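Local coordinates for protein purine nucleoside phosphorylase YlmD (Geobacillus stearothermophilus, PDB 6T1B) that is a zinc enzyme that splits adenosine, inosine and S-methyl-5'-thioadenosine with phosphate, releasing the base, and also deaminates adenosine, at residues Ala124-Ile129 with Leu141-Trp146; Val174-Ala179 with Ser235-Ser240. All coordinates share one frame; numbering follows the deposited sequence.

Contact 1: Ala124-Ile129 with Leu141-Trp146; sequences ADCVPI and LAHAGW. With NOS (inosine), chain B.
The imidazole of His143 meets the CB of Cys126 and the O5' of inosine, both approaching its ring obliquely, while His81 packs against it edge-to-face and Phe123 meets it with the planes about 60° apart. This ring stands on an antiparallel beta hairpin made by strands 127-133 and 138-144, whose end carries the catalytic zinc. The metal is held by His81, Cys126 and His143. Cys126 SG is anti to its carbonyl carbon (chi1 -67°), a rotation that places it 3.8 Å from His143 NE2, consistent with two ligands of one ion. The other ring nitrogen, ND1, is hydrogen-bonded to Asp108 OD2, so zinc on NE2 and Asp108 on ND1 together hold the ring's rotation, Asp108 acting as a second-shell residue. Inosine comes close at the same end, with its O5' 3.1 Å from His143 NE2. Along the two strands, Val127 pairs with Ala144 and Ile129 with Ala142 through four backbone hydrogen bonds, Val127 N to Ala144 O measuring 2.9 Å. Gly145 then takes the N-cap position before helix 146-150. On the face bearing Val127, Ile129, Ala142 and Ala144, which helix 219-229 touches, Ile129 CD1 meets Ala144 CB at 4.0 Å. Next to the zinc ligands, Cys126 SG lies 3.7 Å from Gly145 CA.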
loop_
_atom_site.group_PDB
_atom_site.type_symbol
_atom_site.label_atom_id
_atom_site.label_comp_id
_atom_site.label_asym_id
_atom_site.label_seq_id
_atom_site.Cartn_x
_atom_site.Cartn_y
_atom_site.Cartn_z
ATOM N N ALA A 124 1.749 7.750 2.416
ATOM C CA ALA A 124 2.792 8.769 2.385
ATOM C C ALA A 124 3.897 8.429 3.389
ATOM O O ALA A 124 4.236 9.224 4.256
ATOM C CB ALA A 124 2.223 10.154 2.648
ATOM N N ASP A 125 4.415 7.206 3.270
ATOM C CA ASP A 125 5.562 6.678 4.008
ATOM C C ASP A 125 5.299 5.200 4.364
ATOM O O ASP A 125 6.216 4.388 4.347
ATOM C CB ASP A 125 5.895 7.388 5.316
ATOM C CG ASP A 125 6.696 8.670 5.141
ATOM O OD1 ASP A 125 6.762 9.381 6.151
ATOM O OD2 ASP A 125 7.290 8.957 4.060
ATOM N N CYS A 126 4.065 4.849 4.707
ATOM C CA CYS A 126 3.770 3.486 5.154
ATOM C C CYS A 126 3.903 2.534 3.976
ATOM O O CYS A 126 3.864 2.935 2.820
ATOM C CB CYS A 126 2.380 3.433 5.769
ATOM S SG CYS A 126 2.249 4.371 7.322
ATOM N N VAL A 127 4.050 1.256 4.283
ATOM C CA VAL A 127 4.339 0.280 3.246
ATOM C C VAL A 127 3.086 -0.156 2.498
ATOM O O VAL A 127 2.151 -0.695 3.111
ATOM C CB VAL A 127 5.051 -0.959 3.826
ATOM C CG1 VAL A 127 5.392 -1.923 2.702
ATOM C CG2 VAL A 127 6.276 -0.549 4.600
ATOM N N PRO A 128 3.023 0.055 1.173
ATOM C CA PRO A 128 1.928 -0.531 0.381
ATOM C C PRO A 128 2.308 -1.942 -0.037
ATOM O O PRO A 128 3.359 -2.153 -0.666
ATOM C CB PRO A 128 1.809 0.420 -0.818
ATOM C CG PRO A 128 3.177 0.995 -1.005
ATOM C CD PRO A 128 3.934 0.857 0.323
ATOM N N ILE A 129 1.481 -2.912 0.309
ATOM C CA ILE A 129 1.767 -4.312 0.007
ATOM C C ILE A 129 0.706 -4.786 -0.979
ATOM O O ILE A 129 -0.485 -4.835 -0.649
ATOM C CB ILE A 129 1.803 -5.189 1.268
ATOM C CG1 ILE A 129 2.681 -4.608 2.368
ATOM C CG2 ILE A 129 2.327 -6.568 0.864
ATOM C CD1 ILE A 129 2.635 -5.408 3.636
ATOM N N LEU A 141 -4.527 -5.582 -1.403
ATOM C CA LEU A 141 -3.699 -4.425 -1.115
ATOM C C LEU A 141 -3.814 -4.126 0.366
ATOM O O LEU A 141 -4.924 -4.022 0.914
ATOM C CB LEU A 141 -4.173 -3.223 -1.951
ATOM C CG LEU A 141 -3.409 -1.912 -1.817
ATOM C CD1 LEU A 141 -1.932 -2.050 -2.076
ATOM C CD2 LEU A 141 -4.050 -0.895 -2.778
ATOM N N ALA A 142 -2.671 -3.947 1.018
ATOM C CA ALA A 142 -2.618 -3.663 2.445
ATOM C C ALA A 142 -1.717 -2.479 2.742
ATOM O O ALA A 142 -0.738 -2.230 2.034
ATOM C CB ALA A 142 -2.130 -4.892 3.232
ATOM N N HIS A 143 -2.075 -1.773 3.816
ATOM C CA HIS A 143 -1.399 -0.589 4.324
ATOM C C HIS A 143 -0.717 -0.996 5.619
ATOM O O HIS A 143 -1.388 -1.339 6.596
ATOM C CB HIS A 143 -2.478 0.479 4.556
ATOM C CG HIS A 143 -2.095 1.587 5.471
ATOM N ND1 HIS A 143 -2.641 1.721 6.730
ATOM C CD2 HIS A 143 -1.296 2.671 5.292
ATOM C CE1 HIS A 143 -2.167 2.809 7.302
ATOM N NE2 HIS A 143 -1.358 3.419 6.445
ATOM N N ALA A 144 0.620 -0.961 5.630
ATOM C CA ALA A 144 1.385 -1.395 6.788
ATOM C C ALA A 144 2.374 -0.332 7.236
ATOM O O ALA A 144 3.486 -0.243 6.715
ATOM C CB ALA A 144 2.130 -2.699 6.488
ATOM N N GLY A 145 1.993 0.455 8.233
ATOM C CA GLY A 145 2.945 1.190 9.029
ATOM C C GLY A 145 3.454 0.303 10.138
ATOM O O GLY A 145 3.246 -0.913 10.146
ATOM N N TRP A 146 4.139 0.910 11.110
ATOM C CA TRP A 146 4.704 0.063 12.157
ATOM C C TRP A 146 3.610 -0.683 12.923
ATOM O O TRP A 146 3.801 -1.843 13.317
ATOM C CB TRP A 146 5.655 0.845 13.079
ATOM C CG TRP A 146 5.027 1.717 14.142
ATOM C CD1 TRP A 146 4.804 3.051 14.075
ATOM C CD2 TRP A 146 4.587 1.302 15.436
ATOM N NE1 TRP A 146 4.230 3.499 15.234
ATOM C CE2 TRP A 146 4.099 2.443 16.095
ATOM C CE3 TRP A 146 4.562 0.075 16.102
ATOM C CZ2 TRP A 146 3.590 2.396 17.382
ATOM C CZ3 TRP A 146 4.052 0.032 17.389
ATOM C CH2 TRP A 146 3.574 1.188 18.011
HETATM N N9 NOS B . -5.748 9.414 5.363
HETATM C C4 NOS B . -6.472 8.574 4.603
HETATM N N3 NOS B . -6.667 7.105 4.607
HETATM C C2 NOS B . -7.567 6.511 3.659
HETATM N N1 NOS B . -8.283 7.309 2.704
HETATM C C6 NOS B . -8.134 8.714 2.655
HETATM O O6 NOS B . -8.750 9.324 1.824
HETATM C C5 NOS B . -7.161 9.327 3.683
HETATM N N7 NOS B . -6.808 10.562 3.854
HETATM C C8 NOS B . -5.959 10.642 4.877
HETATM C "C5'" NOS B . -2.806 6.277 5.411
HETATM O "O5'" NOS B . -1.410 6.197 5.136
HETATM C "C4'" NOS B . -3.096 7.346 6.434
HETATM O "O4'" NOS B . -3.681 8.479 5.754
HETATM C "C1'" NOS B . -4.858 8.891 6.417
HETATM C "C2'" NOS B . -5.356 7.685 7.207
HETATM O "O2'" NOS B . -6.077 8.107 8.357
HETATM C "C3'" NOS B . -4.058 6.956 7.558
HETATM O "O3'" NOS B . -3.549 7.458 8.805
#

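Contact 2: Val174-Ala179 with Ser235-Ser240; sequences VAIGPA and SHIYVS
Residues 174-176 and 237-239 run parallel as neighbouring strands, their short axes 4.6 Å apart and inclined by 17°, with Val174, Ala175 and Ile176 opposite Ile237, Tyr238 and Val239. Four nearly straight hydrogen bonds zip them together: Val174 N to His236 O, Tyr238 N to Val174 O, Ile176 N to Tyr238 O and Ser240 N to Ile176 O. Ser240 N to Ile176 O is the straightest, 2.8 Å with 175° at the hydrogen. On one face Ile176 extends CD1 to Val239 CG2 and to Ile237 CG2, both at 4.1 Å; it lies side by side with Val239 but slants across Ile237. Helix 219-229 covers this face, touching Val174, Ile176 and Ile237. On the other face the Tyr238 ring presents its edge to the strand, with CD1 3.5 Å from Val174 O near the ring plane. Beyond the strands, a chi1 of 180° sets Ser240 OG beside the proline ring, 3.7 Å from Pro178 CG, and OG is hydrogen-bonded to Asp4 OD1 and Arg242 N. The pairing thus rests on main-chain hydrogen bonds, and the side chains divide the work: Val174, Ile176 and Ile237 pack against helix 219-229, while the serine hydroxyl ties the strand end to the chain's N-terminal region.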
loop_
_atom_site.group_PDB
_atom_site.type_symbol
_atom_site.label_atom_id
_atom_site.label_comp_id
_atom_site.label_asym_id
_atom_site.label_seq_id
_atom_site.Cartn_x
_atom_site.Cartn_y
_atom_site.Cartn_z
ATOM N N VAL A 174 3.838 -11.031 -4.460
ATOM C CA VAL A 174 3.730 -9.802 -3.684
ATOM C C VAL A 174 4.667 -8.753 -4.256
ATOM O O VAL A 174 5.806 -9.067 -4.614
ATOM C CB VAL A 174 4.067 -10.040 -2.194
ATOM C CG1 VAL A 174 4.160 -8.711 -1.486
ATOM C CG2 VAL A 174 3.034 -10.974 -1.556
ATOM N N ALA A 175 4.206 -7.508 -4.321
ATOM C CA ALA A 175 5.093 -6.382 -4.564
ATOM C C ALA A 175 4.996 -5.473 -3.349
ATOM O O ALA A 175 3.894 -5.123 -2.916
ATOM C CB ALA A 175 4.713 -5.622 -5.822
ATOM N N ILE A 176 6.143 -5.121 -2.778
ATOM C CA ILE A 176 6.225 -4.159 -1.684
ATOM C C ILE A 176 6.649 -2.851 -2.327
ATOM O O ILE A 176 7.707 -2.793 -2.971
ATOM C CB ILE A 176 7.208 -4.642 -0.615
ATOM C CG1 ILE A 176 6.618 -5.853 0.106
ATOM C CG2 ILE A 176 7.545 -3.537 0.367
ATOM C CD1 ILE A 176 7.608 -6.606 0.938
ATOM N N GLY A 177 5.806 -1.837 -2.229
ATOM C CA GLY A 177 5.993 -0.617 -2.981
ATOM C C GLY A 177 6.804 0.436 -2.260
ATOM O O GLY A 177 7.330 0.203 -1.161
ATOM N N PRO A 178 6.931 1.602 -2.886
ATOM C CA PRO A 178 7.675 2.721 -2.288
ATOM C C PRO A 178 7.152 3.076 -0.905
ATOM O O PRO A 178 5.943 3.162 -0.684
ATOM C CB PRO A 178 7.448 3.857 -3.286
ATOM C CG PRO A 178 7.240 3.160 -4.594
ATOM C CD PRO A 178 6.440 1.931 -4.238
ATOM N N ALA A 179 8.083 3.337 0.004
ATOM C CA ALA A 179 7.780 3.579 1.406
ATOM C C ALA A 179 9.004 4.215 2.025
ATOM O O ALA A 179 10.051 4.338 1.387
ATOM C CB ALA A 179 7.406 2.281 2.119
ATOM N N SER A 235 11.126 -15.930 -4.189
ATOM C CA SER A 235 11.186 -15.478 -5.581
ATOM C C SER A 235 9.872 -14.877 -6.060
ATOM O O SER A 235 9.810 -14.376 -7.188
ATOM C CB SER A 235 11.650 -16.622 -6.487
ATOM O OG SER A 235 10.719 -17.678 -6.480
ATOM N N HIS A 236 8.826 -14.932 -5.246
ATOM C CA HIS A 236 7.542 -14.329 -5.549
ATOM C C HIS A 236 7.369 -12.949 -4.937
ATOM O O HIS A 236 6.298 -12.355 -5.102
ATOM C CB HIS A 236 6.406 -15.213 -5.039
ATOM C CG HIS A 236 6.217 -16.492 -5.798
ATOM N ND1 HIS A 236 5.005 -17.139 -5.815
ATOM C CD2 HIS A 236 7.055 -17.235 -6.562
ATOM C CE1 HIS A 236 5.101 -18.235 -6.550
ATOM N NE2 HIS A 236 6.332 -18.310 -7.024
ATOM N N ILE A 237 8.361 -12.461 -4.186
ATOM C CA ILE A 237 8.263 -11.199 -3.452
ATOM C C ILE A 237 9.216 -10.200 -4.089
ATOM O O ILE A 237 10.443 -10.410 -4.083
ATOM C CB ILE A 237 8.610 -11.362 -1.966
ATOM C CG1 ILE A 237 7.680 -12.375 -1.305
ATOM C CG2 ILE A 237 8.507 -10.006 -1.254
ATOM C CD1 ILE A 237 8.173 -12.834 0.067
ATOM N N TYR A 238 8.650 -9.119 -4.620
ATOM C CA TYR A 238 9.391 -8.063 -5.290
ATOM C C TYR A 238 9.346 -6.835 -4.404
ATOM O O TYR A 238 8.281 -6.492 -3.893
ATOM C CB TYR A 238 8.703 -7.730 -6.613
ATOM C CG TYR A 238 8.661 -8.881 -7.602
ATOM C CD1 TYR A 238 7.749 -9.914 -7.451
ATOM C CD2 TYR A 238 9.530 -8.928 -8.685
ATOM C CE1 TYR A 238 7.705 -10.981 -8.355
ATOM C CE2 TYR A 238 9.485 -9.979 -9.597
ATOM C CZ TYR A 238 8.568 -10.995 -9.418
ATOM O OH TYR A 238 8.527 -12.039 -10.329
ATOM N N VAL A 239 10.486 -6.181 -4.206
ATOM C CA VAL A 239 10.567 -5.062 -3.263
ATOM C C VAL A 239 11.096 -3.838 -4.000
ATOM O O VAL A 239 12.205 -3.860 -4.542
ATOM C CB VAL A 239 11.474 -5.400 -2.069
ATOM C CG1 VAL A 239 11.506 -4.267 -1.075
ATOM C CG2 VAL A 239 11.016 -6.679 -1.388
ATOM N N SER A 240 10.318 -2.759 -4.004
ATOM C CA SER A 240 10.805 -1.488 -4.521
ATOM C C SER A 240 11.898 -0.928 -3.618
ATOM O O SER A 240 11.790 -0.983 -2.389
ATOM C CB SER A 240 9.655 -0.479 -4.558
ATOM O OG SER A 240 10.074 0.782 -5.049
#

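In the fold
Contacts 1 and 2 lie in one mixed six-stranded sheet, ordered 85-87, 109-112, 138-144, 127-133, 173-176, 237-239; the centres of the two contacts are about 12 Å apart. Contact 1 joins two inner strands; contact 2 joins the last two, with 237-239 at the edge. Along the chain they come in series, the hairpin first. Strands 127-133 and 173-176 connect them: Pro128 O is 2.9 Å from Gly177 N, a probable hydrogen bond, and Val127 CG1 packs 3.6 Å from Ile176 CG2. Helix 219-229 touches side chains of both contacts. The sheet therefore runs from the catalytic zinc ligands in contact 1 to an edge whose following loop supplies Cys243 and Cys246 to the second, probably structural, zinc.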